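PDB 4RNG: MtN3/saliva family from Thermodesulfovibrio yellowstonii, which probably carries sugars across the membrane as a SemiSWEET, a small bacterial relative of the SWEET transporters that assembles from two subunits. Local coordinates for residues I51-F55 with V66-L71. Residues are numbered along the deposited sequence; the frame is centred on the assembly and turned at random.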
loop_
_atom_site.group_PDB
_atom_site.type_symbol
_atom_site.label_atom_id
_atom_site.label_comp_id
_atom_site.label_asym_id
_atom_site.label_seq_id
_atom_site.Cartn_x
_atom_site.Cartn_y
_atom_site.Cartn_z
ATOM N N ILE C 51 1.366 -7.986 0.767
ATOM C CA ILE C 51 2.704 -7.540 0.415
ATOM C C ILE C 51 3.720 -8.676 0.455
ATOM O O ILE C 51 4.607 -8.745 -0.396
ATOM C CB ILE C 51 3.159 -6.406 1.358
ATOM C CG1 ILE C 51 2.489 -5.109 0.936
ATOM C CG2 ILE C 51 4.672 -6.212 1.310
ATOM C CD1 ILE C 51 2.930 -3.941 1.731
ATOM N N THR C 52 3.565 -9.587 1.411
ATOM C CA THR C 52 4.401 -10.780 1.435
ATOM C C THR C 52 4.161 -11.637 0.181
ATOM O O THR C 52 5.094 -12.212 -0.375
ATOM C CB THR C 52 4.153 -11.616 2.693
ATOM O OG1 THR C 52 3.294 -12.711 2.349
ATOM N N LEU C 53 2.907 -11.750 -0.247
ATOM C CA LEU C 53 2.599 -12.436 -1.505
ATOM C C LEU C 53 3.115 -11.689 -2.740
ATOM O O LEU C 53 3.545 -12.305 -3.701
ATOM C CB LEU C 53 1.096 -12.662 -1.631
ATOM C CG LEU C 53 0.564 -13.854 -0.854
ATOM C CD1 LEU C 53 -0.934 -14.027 -1.080
ATOM C CD2 LEU C 53 1.302 -15.074 -1.353
ATOM N N TRP C 54 3.057 -10.359 -2.729
ATOM C CA TRP C 54 3.646 -9.583 -3.816
ATOM C C TRP C 54 5.154 -9.860 -3.903
ATOM O O TRP C 54 5.725 -9.929 -4.986
ATOM C CB TRP C 54 3.409 -8.093 -3.605
ATOM C CG TRP C 54 2.086 -7.627 -4.075
ATOM C CD1 TRP C 54 1.099 -7.075 -3.315
ATOM C CD2 TRP C 54 1.587 -7.663 -5.413
ATOM N NE1 TRP C 54 0.021 -6.763 -4.097
ATOM C CE2 TRP C 54 0.297 -7.127 -5.405
ATOM C CE3 TRP C 54 2.114 -8.109 -6.635
ATOM C CZ2 TRP C 54 -0.487 -7.003 -6.550
ATOM C CZ3 TRP C 54 1.341 -8.001 -7.773
ATOM C CH2 TRP C 54 0.052 -7.450 -7.724
ATOM N N PHE C 55 5.795 -10.018 -2.749
ATOM C CA PHE C 55 7.188 -10.413 -2.719
ATOM C C PHE C 55 7.440 -11.728 -3.463
ATOM O O PHE C 55 8.303 -11.795 -4.327
ATOM C CB PHE C 55 7.670 -10.546 -1.277
ATOM C CG PHE C 55 8.885 -11.425 -1.136
ATOM C CD1 PHE C 55 10.135 -10.992 -1.557
ATOM C CD2 PHE C 55 8.772 -12.695 -0.602
ATOM C CE1 PHE C 55 11.256 -11.805 -1.456
ATOM C CE2 PHE C 55 9.895 -13.513 -0.487
ATOM C CZ PHE C 55 11.144 -13.060 -0.912
ATOM N N VAL C 66 9.851 -5.205 -7.729
ATOM C CA VAL C 66 8.760 -5.804 -6.960
ATOM C C VAL C 66 9.287 -6.421 -5.672
ATOM O O VAL C 66 8.724 -6.237 -4.587
ATOM C CB VAL C 66 8.038 -6.880 -7.765
ATOM C CG1 VAL C 66 6.815 -7.388 -6.997
ATOM C CG2 VAL C 66 7.659 -6.338 -9.120
ATOM N N ILE C 67 10.400 -7.126 -5.793
ATOM C CA ILE C 67 11.028 -7.736 -4.638
ATOM C C ILE C 67 11.403 -6.703 -3.564
ATOM O O ILE C 67 11.008 -6.817 -2.409
ATOM C CB ILE C 67 12.263 -8.514 -5.064
ATOM C CG1 ILE C 67 11.836 -9.667 -5.982
ATOM C CG2 ILE C 67 13.010 -9.019 -3.838
ATOM C CD1 ILE C 67 12.978 -10.399 -6.673
ATOM N N LEU C 68 12.172 -5.701 -3.957
ATOM C CA LEU C 68 12.697 -4.726 -3.028
ATOM C C LEU C 68 11.600 -3.907 -2.332
ATOM O O LEU C 68 11.587 -3.754 -1.105
ATOM C CB LEU C 68 13.637 -3.779 -3.774
ATOM C CG LEU C 68 14.999 -4.360 -4.162
ATOM C CD1 LEU C 68 15.868 -3.308 -4.835
ATOM C CD2 LEU C 68 15.703 -4.962 -2.992
ATOM N N ALA C 69 10.687 -3.367 -3.123
ATOM C CA ALA C 69 9.648 -2.512 -2.572
ATOM C C ALA C 69 8.835 -3.254 -1.524
ATOM O O ALA C 69 8.392 -2.670 -0.533
ATOM C CB ALA C 69 8.747 -1.983 -3.665
ATOM N N ASN C 70 8.596 -4.530 -1.761
ATOM C CA ASN C 70 7.726 -5.244 -0.855
ATOM C C ASN C 70 8.403 -5.656 0.452
ATOM O O ASN C 70 7.831 -5.478 1.540
ATOM C CB ASN C 70 7.115 -6.427 -1.600
ATOM C CG ASN C 70 5.993 -5.982 -2.536
ATOM O OD1 ASN C 70 4.866 -5.773 -2.098
ATOM N ND2 ASN C 70 6.322 -5.728 -3.784
ATOM N N LEU C 71 9.654 -6.087 0.373
ATOM C CA LEU C 71 10.396 -6.390 1.589
ATOM C C LEU C 71 10.474 -5.164 2.489
ATOM O O LEU C 71 10.213 -5.242 3.684
ATOM C CB LEU C 71 11.789 -6.902 1.264
ATOM C CG LEU C 71 11.772 -8.291 0.619
ATOM C CD1 LEU C 71 13.159 -8.717 0.138
ATOM C CD2 LEU C 71 11.162 -9.315 1.544
#
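The Phe55 ring receives Leu71 over one face, where CD2 makes a CH-pi contact 4.1 Å from the ring centroid; at its edge lie Ile67 CG2, near the ring plane, and Thr52 O, in it. With its CG anti to the backbone N (chi1 158°), Phe55 reaches over to these two branched side chains, whose methyls suit a broad apolar ring. The contact joins helix 41-60 to helix 64-87, antiparallel neighbours in the PQ-loop helix bundle of the SemiSWEET fold, with local axes 8.4 Å apart and running at 156°. Between them sits Asn70, its amide plane inclined 24° to the Trp54 ring. Its OD1 lies 3.1 Å from Trp54 CB and 3.4 Å from Ile51 O, two acceptors with no bond between them, while Ile51 CG2 packs 3.3 Å from Asn70 O. Beta-branched Val66, pointing toward helix 41-60, sets its CG1 methyl 3.4 Å from Trp54 O. The indole itself turns away from helix 64-87, and its NE1 is hydrogen-bonded to Thr19 OG1 of the second subunit, which ties this helix pair to the dimer interface. Asparagine suits its place because its short amide can face OD1 to helix 41-60 while one N-H turns back within its own helix, helping to hold the amide's rotation: ND2 gives a short, nearly straight bond of 2.6 Å to Val66 O, almost in the amide plane.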